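Local structure of nicotinate phosphoribosyltransferase (Saccharomyces cerevisiae, 1VLP) at residues 46-51 and 388-393; 113-118 and 129-134; 162-167 and 374-379; 170-175 and 367-372. The protein catalyses the ATP-dependent formation of nicotinate mononucleotide from nicotinate and phosphoribosyl diphosphate, the first step in making NAD from nicotinic acid. One frame throughout, in Å; residues are numbered along the deposited sequence. Where two conformers were deposited one is given.

Contact 1 (46-51 and 388-393); sequences YKYTNR and IVIKLL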
# COMPACT_ATOMS: atom_id res chain seq x y z
N TYR A 46 1.87 2.27 -15.26
CA TYR A 46 0.94 2.66 -14.17
C TYR A 46 0.25 3.96 -14.54
O TYR A 46 0.87 4.81 -15.23
CB TYR A 46 1.67 2.90 -12.83
CG TYR A 46 2.40 1.71 -12.23
CD1 TYR A 46 3.67 1.33 -12.70
CD2 TYR A 46 1.84 0.97 -11.18
CE1 TYR A 46 4.35 0.25 -12.16
CE2 TYR A 46 2.52 -0.12 -10.64
CZ TYR A 46 3.78 -0.46 -11.16
OH TYR A 46 4.50 -1.49 -10.64
N LYS A 47 -0.97 4.16 -14.04
CA LYS A 47 -1.71 5.37 -14.33
C LYS A 47 -2.30 5.95 -13.08
O LYS A 47 -2.85 5.26 -12.27
CB LYS A 47 -2.85 5.09 -15.32
CG LYS A 47 -3.96 6.17 -15.32
CD LYS A 47 -5.16 5.88 -16.27
CE LYS A 47 -6.16 7.08 -16.31
NZ LYS A 47 -7.23 7.12 -15.24
N TYR A 48 -2.18 7.26 -12.99
CA TYR A 48 -2.81 8.08 -11.94
C TYR A 48 -4.28 8.27 -12.23
O TYR A 48 -4.67 8.56 -13.33
CB TYR A 48 -2.12 9.44 -11.88
CG TYR A 48 -2.81 10.56 -11.13
CD1 TYR A 48 -2.65 10.70 -9.75
CD2 TYR A 48 -3.62 11.48 -11.81
CE1 TYR A 48 -3.25 11.73 -9.07
CE2 TYR A 48 -4.26 12.55 -11.12
CZ TYR A 48 -4.00 12.68 -9.76
OH TYR A 48 -4.57 13.73 -9.10
N THR A 49 -5.10 8.15 -11.20
CA THR A 49 -6.49 8.51 -11.31
C THR A 49 -6.89 9.26 -10.06
O THR A 49 -6.52 8.89 -8.94
CB THR A 49 -7.40 7.25 -11.46
OG1 THR A 49 -6.98 6.50 -12.59
CG2 THR A 49 -8.85 7.70 -11.68
N ASN A 50 -7.56 10.38 -10.28
CA ASN A 50 -8.14 11.16 -9.21
C ASN A 50 -9.63 10.84 -9.12
O ASN A 50 -10.42 11.29 -9.96
CB ASN A 50 -7.94 12.66 -9.45
CG ASN A 50 -8.52 13.52 -8.32
OD1 ASN A 50 -9.04 12.99 -7.34
ND2 ASN A 50 -8.49 14.88 -8.49
N ARG A 51 -9.98 9.98 -8.17
CA ARG A 51 -11.41 9.59 -8.00
C ARG A 51 -12.24 10.75 -7.41
O ARG A 51 -13.46 10.80 -7.63
CB ARG A 51 -11.52 8.36 -7.10
CG ARG A 51 -10.79 7.15 -7.70
CD ARG A 51 -10.54 6.06 -6.68
NE ARG A 51 -10.12 4.85 -7.37
CZ ARG A 51 -9.79 3.72 -6.78
NH1 ARG A 51 -9.80 3.65 -5.45
NH2 ARG A 51 -9.40 2.68 -7.52
N ILE A 388 -6.85 9.70 -4.49
CA ILE A 388 -6.02 9.41 -5.68
C ILE A 388 -5.37 8.03 -5.57
O ILE A 388 -5.04 7.52 -4.48
CB ILE A 388 -4.94 10.48 -5.91
CG1 ILE A 388 -4.16 10.75 -4.59
CG2 ILE A 388 -5.62 11.77 -6.44
CD1 ILE A 388 -2.95 11.62 -4.69
N VAL A 389 -5.14 7.44 -6.74
CA VAL A 389 -4.45 6.16 -6.86
C VAL A 389 -3.51 6.18 -8.04
O VAL A 389 -3.67 7.03 -8.91
CB VAL A 389 -5.41 5.00 -7.03
CG1 VAL A 389 -6.35 4.91 -5.83
CG2 VAL A 389 -6.19 5.09 -8.31
N ILE A 390 -2.51 5.31 -8.01
CA ILE A 390 -1.61 5.09 -9.16
C ILE A 390 -1.61 3.57 -9.29
O ILE A 390 -1.14 2.86 -8.42
CB ILE A 390 -0.20 5.69 -8.97
CG1 ILE A 390 -0.26 7.18 -9.08
CG2 ILE A 390 0.79 5.13 -10.00
CD1 ILE A 390 1.03 7.88 -8.71
N LYS A 391 -2.28 3.09 -10.33
CA LYS A 391 -2.64 1.69 -10.53
C LYS A 391 -1.91 1.06 -11.72
O LYS A 391 -1.69 1.73 -12.71
CB LYS A 391 -4.13 1.61 -10.85
CG LYS A 391 -4.56 2.32 -12.18
CD LYS A 391 -6.08 2.62 -12.27
CE LYS A 391 -6.48 3.14 -13.66
NZ LYS A 391 -7.95 2.86 -13.86
N LEU A 392 -1.57 -0.21 -11.61
CA LEU A 392 -1.01 -0.94 -12.72
C LEU A 392 -2.10 -1.02 -13.80
O LEU A 392 -3.24 -1.44 -13.50
CB LEU A 392 -0.55 -2.34 -12.27
CG LEU A 392 0.10 -3.19 -13.35
CD1 LEU A 392 1.36 -2.56 -13.86
CD2 LEU A 392 0.32 -4.62 -12.81
N LEU A 393 -1.77 -0.56 -15.02
CA LEU A 393 -2.70 -0.53 -16.15
C LEU A 393 -2.41 -1.56 -17.25
O LEU A 393 -3.34 -2.11 -17.88
CB LEU A 393 -2.63 0.87 -16.79
CG LEU A 393 -3.61 1.37 -17.84
CD1 LEU A 393 -4.80 2.08 -17.21
CD2 LEU A 393 -2.89 2.34 -18.70
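Lys391 O is approached by two groups of the facing strand: the amide N of Lys47 donates to it over 2.9 Å, and Tyr46 CA adds a C-H contact at 3.1 Å. Likewise Val389 O takes the amide of Thr49 (N to O 2.9 Å) and the CA-H of Tyr48. With the return bonds from Lys391 N to Lys47 O and from Val389 N to Thr49 O, the antiparallel pairs Lys47-Lys391 and Thr49-Val389 are hydrogen-bonded.

The non-hydrogen-bonded pairs send their side chains to the face of Tyr46, Tyr48, Ile388, Ile390 and Leu392. There Leu392 CD1 stands almost over the centre of the Tyr46 ring, 4.2 Å from its centroid and 12° off the normal, a CH-pi contact. Tyr46 CB also meets Ile390 CG2, while its hydroxyl bonds Glu245 outside the pair. Ile388 CG2 lies 3.5 Å from Tyr48 CE1, brought there by a chi1 of 49° that turns CG1 between the backbone N and carbonyl carbon and directs CG2 to the tyrosine.

On the face of Lys47 and Thr49, the flat guanidinium of Arg51 lies across Val389, whose CG1 sits over its centre 3.7 Å from NH1. Lys47 NZ donates to Thr49 OG1 (2.7 Å); Lys391 CE lies alongside, its NZ 4.5 Å from Lys47 NZ, probably at some electrostatic cost. Leu147, Leu148 and Ile151 of helix 144-159 pack on the buried face. The pairing brings strand 388-395, late in the chain, beside strand 43-50 in the five-stranded antiparallel sheet, consistent with the open, helix-backed sheet that type II phosphoribosyltransferases have beside their alpha/beta barrel.

Contact 2 (113-118 and 129-134); sequences ISFTSE and LKILVS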
# COMPACT_ATOMS: atom_id res chain seq x y z
N ILE A 113 8.43 8.96 -15.97
CA ILE A 113 7.20 9.72 -15.67
C ILE A 113 6.82 10.60 -16.84
O ILE A 113 7.66 11.39 -17.33
CB ILE A 113 7.35 10.62 -14.41
CG1 ILE A 113 7.82 9.79 -13.23
CG2 ILE A 113 6.06 11.33 -14.11
CD1 ILE A 113 8.09 10.64 -11.95
N SER A 114 5.58 10.46 -17.28
CA SER A 114 4.99 11.37 -18.21
C SER A 114 3.93 12.13 -17.44
O SER A 114 2.93 11.57 -17.14
CB SER A 114 4.31 10.62 -19.35
OG SER A 114 3.59 11.51 -20.19
N PHE A 115 4.22 13.39 -17.10
CA PHE A 115 3.35 14.25 -16.29
C PHE A 115 2.97 15.48 -17.09
O PHE A 115 3.83 16.29 -17.51
CB PHE A 115 4.11 14.61 -15.01
CG PHE A 115 3.43 15.62 -14.13
CD1 PHE A 115 2.03 15.69 -14.01
CD2 PHE A 115 4.21 16.52 -13.41
CE1 PHE A 115 1.44 16.59 -13.14
CE2 PHE A 115 3.62 17.45 -12.55
CZ PHE A 115 2.23 17.50 -12.42
N THR A 116 1.68 15.55 -17.42
CA THR A 116 1.07 16.68 -18.07
C THR A 116 -0.10 17.16 -17.20
O THR A 116 -0.55 16.49 -16.24
CB THR A 116 0.59 16.31 -19.50
OG1 THR A 116 -0.32 15.22 -19.44
CG2 THR A 116 1.75 15.89 -20.36
N SER A 117 -0.63 18.29 -17.58
CA SER A 117 -1.80 18.84 -16.90
C SER A 117 -2.67 19.48 -17.93
O SER A 117 -2.18 19.88 -18.99
CB SER A 117 -1.39 19.84 -15.81
OG SER A 117 -0.79 21.00 -16.38
N GLU A 118 -3.96 19.62 -17.62
CA GLU A 118 -4.95 20.08 -18.57
C GLU A 118 -5.89 20.99 -17.82
O GLU A 118 -6.41 20.62 -16.76
CB GLU A 118 -5.71 18.89 -19.18
CG GLU A 118 -6.62 19.21 -20.31
N LEU A 129 -4.50 16.62 -13.43
CA LEU A 129 -3.21 15.99 -13.68
C LEU A 129 -3.34 14.74 -14.50
O LEU A 129 -4.30 13.98 -14.36
CB LEU A 129 -2.48 15.63 -12.36
CG LEU A 129 -2.49 16.65 -11.23
CD1 LEU A 129 -1.66 16.13 -10.10
CD2 LEU A 129 -2.03 17.99 -11.73
N LYS A 130 -2.39 14.54 -15.41
CA LYS A 130 -2.27 13.31 -16.15
C LYS A 130 -0.87 12.77 -15.89
O LYS A 130 0.12 13.43 -16.19
CB LYS A 130 -2.50 13.56 -17.65
CG LYS A 130 -2.56 12.28 -18.42
CD LYS A 130 -2.99 12.51 -19.89
CE LYS A 130 -2.48 11.39 -20.77
NZ LYS A 130 -2.95 11.54 -22.20
N ILE A 131 -0.80 11.57 -15.32
CA ILE A 131 0.49 10.94 -14.99
C ILE A 131 0.51 9.50 -15.41
O ILE A 131 -0.31 8.72 -14.94
CB ILE A 131 0.86 11.09 -13.50
CG1 ILE A 131 0.93 12.57 -13.08
CG2 ILE A 131 2.24 10.45 -13.22
CD1 ILE A 131 0.82 12.77 -11.55
N LEU A 132 1.44 9.17 -16.29
CA LEU A 132 1.75 7.78 -16.63
C LEU A 132 3.19 7.46 -16.27
O LEU A 132 4.08 8.26 -16.51
CB LEU A 132 1.56 7.57 -18.12
CG LEU A 132 0.13 7.65 -18.64
CD1 LEU A 132 0.19 7.62 -20.13
CD2 LEU A 132 -0.69 6.53 -18.10
N VAL A 133 3.41 6.29 -15.67
CA VAL A 133 4.73 5.84 -15.31
C VAL A 133 4.99 4.51 -16.07
O VAL A 133 4.25 3.54 -15.89
CB VAL A 133 4.89 5.64 -13.79
CG1 VAL A 133 6.30 5.34 -13.46
CG2 VAL A 133 4.36 6.87 -12.98
N SER A 134 5.97 4.51 -16.97
CA SER A 134 6.12 3.38 -17.85
C SER A 134 7.59 3.08 -18.09
O SER A 134 8.46 3.95 -18.16
CB SER A 134 5.36 3.62 -19.14
OG SER A 134 5.41 2.53 -20.05
O HOH W 1 0.99 12.58 -19.10
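With its CG anti to the backbone N (chi1 173°), Phe115 lays its ring alongside Ile131, whose chi1 of -58° swings CG1 over to meet it. The two side chains point the same way, and CD1 of Phe115 comes within 3.4 Å of Ile131 CG1, a close apolar contact. Leu129 CD2 reaches the same ring at its edge, near the ring plane, 4.0 Å from Phe115 CE1. Further along this face Ile113 and Ile131 run side by side through their CG2 methyls.

Phe115 and Ile131 form a non-hydrogen-bonded pair of the beta hairpin of strands 113-120 and 126-134, at the margin of the antiparallel sheet; the Leu129 and Ile113 contacts are diagonal to it. Helix 59-71 lies against their apolar face through Leu65, with the ring of Phe69 meeting that of Phe115, and helix 144-159 adds Leu147 and Ile151.

The intervening pairs are joined by backbone bonds in both directions. Ser114 N gives a nearly straight one to Leu132 O (2.8 Å, 176° at the hydrogen), and Lys130 N one to Thr116 O (2.8 Å). Their side chains occupy the more exposed face, where Thr116 OG1 nestles 3.3 Å from Lys130 CB. A water bridges the strands there: it is hydrogen-bonded to Ser114 OG and Thr116 OG1, 3.0 Å from each, and donates to Lys130 O at 3.2 Å, so that this carbonyl receives the water as well as the amide of Thr116.

Contact 3 (162-167 and 374-379); sequences DWDYEN and RKKSEP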
# COMPACT_ATOMS: atom_id res chain seq x y z
N ASP A 162 -7.10 25.30 4.15
CA ASP A 162 -8.03 25.46 5.29
C ASP A 162 -7.97 24.30 6.29
O ASP A 162 -8.88 23.47 6.35
CB ASP A 162 -9.42 25.63 4.74
CG ASP A 162 -10.43 26.05 5.82
OD1 ASP A 162 -10.04 26.34 6.98
OD2 ASP A 162 -11.62 26.03 5.47
N TRP A 163 -6.87 24.25 7.05
CA TRP A 163 -6.58 23.16 7.96
C TRP A 163 -5.29 23.55 8.65
O TRP A 163 -4.58 24.43 8.18
CB TRP A 163 -6.40 21.83 7.21
CG TRP A 163 -5.22 21.78 6.24
CD1 TRP A 163 -5.24 22.17 4.94
CD2 TRP A 163 -3.90 21.32 6.50
NE1 TRP A 163 -4.00 21.99 4.38
CE2 TRP A 163 -3.15 21.50 5.32
CE3 TRP A 163 -3.26 20.78 7.64
CZ2 TRP A 163 -1.81 21.15 5.22
CZ3 TRP A 163 -1.94 20.41 7.54
CH2 TRP A 163 -1.21 20.60 6.33
N ASP A 164 -4.98 22.88 9.74
CA ASP A 164 -3.69 23.06 10.38
C ASP A 164 -3.34 21.78 11.17
O ASP A 164 -4.04 20.76 11.08
CB ASP A 164 -3.68 24.29 11.30
CG ASP A 164 -4.67 24.18 12.45
OD1 ASP A 164 -4.96 23.05 12.92
OD2 ASP A 164 -5.19 25.24 12.89
N TYR A 165 -2.24 21.83 11.91
CA TYR A 165 -1.72 20.61 12.58
C TYR A 165 -2.13 20.47 14.02
O TYR A 165 -1.73 19.52 14.68
CB TYR A 165 -0.19 20.56 12.49
CG TYR A 165 0.37 20.31 11.12
CD1 TYR A 165 0.44 19.04 10.61
CD2 TYR A 165 0.88 21.36 10.36
CE1 TYR A 165 0.96 18.79 9.35
CE2 TYR A 165 1.43 21.11 9.08
CZ TYR A 165 1.47 19.81 8.60
OH TYR A 165 1.99 19.51 7.38
N GLU A 166 -2.98 21.38 14.52
CA GLU A 166 -3.35 21.38 15.91
C GLU A 166 -3.99 20.06 16.27
O GLU A 166 -4.83 19.55 15.53
CB GLU A 166 -4.31 22.52 16.21
CG GLU A 166 -3.64 23.90 16.05
CD GLU A 166 -2.40 24.08 16.95
OE1 GLU A 166 -2.57 24.11 18.20
OE2 GLU A 166 -1.27 24.17 16.39
N ASN A 167 -3.52 19.52 17.38
CA ASN A 167 -4.05 18.30 17.98
C ASN A 167 -3.82 17.00 17.19
O ASN A 167 -4.40 15.96 17.55
CB ASN A 167 -5.53 18.45 18.31
CG ASN A 167 -5.78 19.55 19.35
OD1 ASN A 167 -5.22 19.51 20.46
ND2 ASN A 167 -6.58 20.55 18.97
N ARG A 374 -9.83 18.37 10.34
CA ARG A 374 -11.01 19.23 10.26
C ARG A 374 -10.61 20.53 9.60
O ARG A 374 -9.43 20.85 9.46
CB ARG A 374 -11.55 19.58 11.65
CG ARG A 374 -12.04 18.44 12.48
CD ARG A 374 -13.24 17.73 11.89
NE ARG A 374 -13.60 16.62 12.77
CZ ARG A 374 -14.27 16.75 13.92
NH1 ARG A 374 -14.67 17.94 14.35
NH2 ARG A 374 -14.54 15.68 14.67
N LYS A 375 -11.61 21.28 9.14
CA LYS A 375 -11.34 22.58 8.56
C LYS A 375 -10.96 23.52 9.69
O LYS A 375 -11.49 23.42 10.79
CB LYS A 375 -12.57 23.10 7.78
CG LYS A 375 -12.86 22.30 6.52
CD LYS A 375 -13.93 22.92 5.64
CE LYS A 375 -14.03 22.16 4.31
NZ LYS A 375 -12.81 22.39 3.40
N LYS A 376 -10.05 24.43 9.38
CA LYS A 376 -9.64 25.45 10.36
C LYS A 376 -10.79 26.45 10.49
O LYS A 376 -11.13 26.87 11.61
CB LYS A 376 -8.34 26.12 9.94
CG LYS A 376 -7.90 27.13 10.98
CD LYS A 376 -6.52 27.70 10.76
CE LYS A 376 -6.11 28.56 11.98
NZ LYS A 376 -7.25 28.90 12.92
N SER A 377 -11.43 26.75 9.37
CA SER A 377 -12.53 27.72 9.32
C SER A 377 -13.78 27.20 10.04
O SER A 377 -14.55 27.98 10.62
CB SER A 377 -12.88 28.04 7.86
OG SER A 377 -13.36 26.90 7.14
N GLU A 378 -13.99 25.90 9.96
CA GLU A 378 -15.15 25.25 10.52
C GLU A 378 -14.66 24.00 11.20
O GLU A 378 -14.61 22.94 10.59
CB GLU A 378 -16.14 24.94 9.40
CG GLU A 378 -16.95 26.13 8.97
CD GLU A 378 -18.03 25.71 7.97
OE1 GLU A 378 -17.63 25.25 6.88
OE2 GLU A 378 -19.26 25.85 8.30
N PRO A 379 -14.25 24.11 12.48
CA PRO A 379 -13.68 22.96 13.19
C PRO A 379 -14.57 21.71 13.31
O PRO A 379 -14.05 20.65 13.59
CB PRO A 379 -13.33 23.53 14.57
CG PRO A 379 -13.25 25.01 14.37
CD PRO A 379 -14.25 25.33 13.32
O HOH W 2 -10.06 21.97 4.26
O HOH W 3 -12.46 25.41 2.82
O HOH W 4 -7.05 21.09 10.63
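Asp162 and Ser377 make the direct polar link between the two loops. Both carboxylate oxygens of Asp162 use their syn lone pairs toward the same serine: OD1 takes the amide of Ser377 N at 2.8 Å, and OD2 takes its hydroxyl OG at 2.6 Å. Two bonds from one residue thus fix the rotation of the carboxylate. Ser377 OG, turned between its backbone N and carbonyl carbon (chi1 63°), is brought to the same side as the amide. A weaker backbone bond runs from Lys376 N to Asp162 O, which is also approached by the CA-H of Lys375.

The loops themselves are irregular. Segment 162-167 joins helices 144-159 and 168-181, and its Asp164 closes an Asx turn by accepting Glu166 N on OD1; segment 374-379 connects the short strands 373-374 and 382-383 of a two-stranded antiparallel sheet, with Arg374 NH1 reaching back to Pro379 O at 2.9 Å.

Charge and water add a looser layer. Lys375 NZ remains 4.4 Å from Asp162 OD2, beyond a salt bridge, but one water spans the gap, donating to OD2 and accepting from NZ. A second water lies between Lys375 NZ and Asp162 O, and a third connects Asp164 N with Arg374 O (2.7 Å from the water). The Lys376 chain crosses Asp164 at about a right angle, CD 3.5 Å from Asp164 OD2, and its NZ stays 4.2 Å from that oxygen, again beyond a salt bridge.

Trp163 turns its indole toward Phe156 and Phe373, which it meets edge-to-face.

Contact 4 (170-175 and 367-372); sequences EQAEKK and TNFTND. With PO4 (phosphate ion), chain E.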
# COMPACT_ATOMS: atom_id res chain seq x y z
N GLU A 170 -2.04 14.39 19.54
CA GLU A 170 -2.99 13.97 20.56
C GLU A 170 -4.12 13.07 20.01
O GLU A 170 -4.54 12.10 20.68
CB GLU A 170 -3.60 15.23 21.18
CG GLU A 170 -2.60 16.07 22.01
CD GLU A 170 -1.61 16.97 21.22
OE1 GLU A 170 -1.69 17.16 19.97
OE2 GLU A 170 -0.69 17.51 21.89
N GLN A 171 -4.59 13.39 18.80
CA GLN A 171 -5.64 12.60 18.17
C GLN A 171 -5.17 11.17 17.82
O GLN A 171 -5.88 10.17 18.03
CB GLN A 171 -6.13 13.36 16.93
CG GLN A 171 -7.11 12.62 16.12
CD GLN A 171 -7.67 13.47 14.99
OE1 GLN A 171 -8.68 14.15 15.16
NE2 GLN A 171 -6.99 13.47 13.88
N ALA A 172 -3.96 11.09 17.28
CA ALA A 172 -3.35 9.79 17.01
C ALA A 172 -3.11 8.99 18.29
O ALA A 172 -3.35 7.77 18.33
CB ALA A 172 -2.06 9.95 16.23
N GLU A 173 -2.60 9.67 19.31
CA GLU A 173 -2.37 9.05 20.62
C GLU A 173 -3.64 8.44 21.21
O GLU A 173 -3.63 7.27 21.66
CB GLU A 173 -1.80 10.07 21.58
CG GLU A 173 -1.42 9.46 22.91
CD GLU A 173 -1.07 10.50 23.98
OE1 GLU A 173 -1.23 11.73 23.78
OE2 GLU A 173 -0.63 10.08 25.06
N LYS A 174 -4.73 9.18 21.15
CA LYS A 174 -6.03 8.69 21.63
C LYS A 174 -6.51 7.48 20.87
O LYS A 174 -7.02 6.54 21.48
CB LYS A 174 -7.09 9.81 21.57
CG LYS A 174 -8.47 9.33 21.91
CD LYS A 174 -9.45 10.45 22.14
CE LYS A 174 -10.85 9.95 22.55
NZ LYS A 174 -11.78 11.11 22.35
N LYS A 175 -6.34 7.48 19.54
CA LYS A 175 -6.70 6.32 18.72
C LYS A 175 -5.89 5.11 19.15
O LYS A 175 -6.44 4.06 19.44
CB LYS A 175 -6.49 6.59 17.24
CG LYS A 175 -7.44 7.68 16.72
CD LYS A 175 -7.16 7.96 15.26
CE LYS A 175 -8.00 9.08 14.74
NZ LYS A 175 -7.58 9.44 13.33
N THR A 367 -5.18 5.79 5.91
CA THR A 367 -5.66 7.19 5.79
C THR A 367 -6.28 7.77 7.05
O THR A 367 -6.11 8.94 7.33
CB THR A 367 -6.62 7.32 4.60
OG1 THR A 367 -5.95 6.77 3.45
CG2 THR A 367 -6.94 8.77 4.32
N ASN A 368 -6.97 6.95 7.85
CA ASN A 368 -7.51 7.47 9.07
C ASN A 368 -6.44 8.01 10.01
O ASN A 368 -6.72 8.91 10.79
CB ASN A 368 -8.36 6.41 9.76
CG ASN A 368 -9.04 6.95 10.98
OD1 ASN A 368 -8.55 6.79 12.08
ND2 ASN A 368 -10.16 7.59 10.78
N PHE A 369 -5.23 7.43 9.97
CA PHE A 369 -4.15 7.94 10.79
C PHE A 369 -3.56 9.26 10.23
O PHE A 369 -3.40 10.23 10.94
CB PHE A 369 -3.03 6.91 10.99
CG PHE A 369 -3.12 6.15 12.30
CD1 PHE A 369 -3.27 6.83 13.53
CD2 PHE A 369 -3.06 4.76 12.32
CE1 PHE A 369 -3.34 6.11 14.76
CE2 PHE A 369 -3.15 4.04 13.53
CZ PHE A 369 -3.32 4.73 14.75
N THR A 370 -3.20 9.25 8.95
CA THR A 370 -2.34 10.30 8.37
C THR A 370 -3.11 11.41 7.61
O THR A 370 -2.48 12.35 7.12
CB THR A 370 -1.34 9.65 7.39
OG1 THR A 370 -2.09 8.98 6.36
CG2 THR A 370 -0.45 8.69 8.18
N ASN A 371 -4.43 11.26 7.47
CA ASN A 371 -5.24 12.27 6.80
C ASN A 371 -6.64 12.41 7.40
O ASN A 371 -7.65 12.32 6.71
CB ASN A 371 -5.23 12.06 5.25
CG ASN A 371 -5.35 13.36 4.49
OD1 ASN A 371 -5.92 14.31 5.00
ND2 ASN A 371 -4.92 13.37 3.24
N ASP A 372 -6.65 12.70 8.72
CA ASP A 372 -7.84 12.93 9.51
C ASP A 372 -7.77 14.36 10.08
O ASP A 372 -7.22 14.57 11.16
CB ASP A 372 -7.95 11.87 10.64
CG ASP A 372 -9.24 12.02 11.45
OD1 ASP A 372 -10.11 12.81 11.03
OD2 ASP A 372 -9.40 11.38 12.51
P PO4 E . -6.75 3.08 3.71
O1 PO4 E . -5.32 3.38 4.03
O2 PO4 E . -7.75 3.85 4.52
O3 PO4 E . -7.06 3.45 2.25
O4 PO4 E . -7.06 1.59 3.80
O HOH W 5 -10.96 14.83 12.86
O HOH W 6 -4.90 10.38 13.34
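Lys175 leaves its helix with CB 4.0 Å from CE1 of Phe369, and the chain then runs fully extended toward segment 367-372. Its CD passes Asn368 OD1, and its CE lies 3.5 Å from Asp372 OD2. The ammonium ends among several oxygens. NZ forms a salt bridge with Asp372 OD2 at 2.8 Å, using the anti lone pair of that oxygen, and bonds to Asn368 OD1 at 3.1 Å from well above the plane of the amide. It also donates to a water that lies 2.8 Å from Phe369 O. With this many oxygens around it, the amine would be expected to stay protonated.

Asp372 has a second partner one turn back along the helix. Gln171 NE2 donates to its backbone O over 2.9 Å with the acceptor lying in the amide plane, and the amide and carboxylate planes are only 14° apart. A water donates to Asp372 OD1 and, weakly, to Gln171 OE1. Ala172 O touches the edge of the Phe369 ring near its plane.

At the far end of the short helix, Thr367, inferred to bind 5-phospho-alpha-D-ribose 1-diphosphate, points its backbone N at a phosphate ion, 3.1 Å from O1; Ser341 N also bonds this ion, which probably comes from the crystallisation liquor. Helix 168-181 thus lies against helix 367-370, which follows directly on strand 360-365 of the parallel sheet, while helix 197-213 meets both through Ile203 and Ile207, and helix 144-159 meets Asn371 through Ser152 and Phe156.

In the fold
Contacts 1 and 2 belong to one antiparallel sheet: strands 43-50 and 126-134 are neighbours, Tyr46 N lying 2.8 Å from Val133 O in a probable hydrogen bond, and the centres of the contacts are 10 Å apart. Contacts 3 and 4 use adjoining sequence on both sides, with centres 14 Å apart, so the helix and loop after strand 360-365 are held twice against residues 162-175. Contact 4 carries Thr367 and its bound phosphate. Contact 1 approaches contact 4 to about 8 Å between nearest atoms, and its Tyr46 side chain is about 8 Å from that of Tyr27, a nicotinate-binding residue by similarity. Contacts 2 and 3 lie away from these sites.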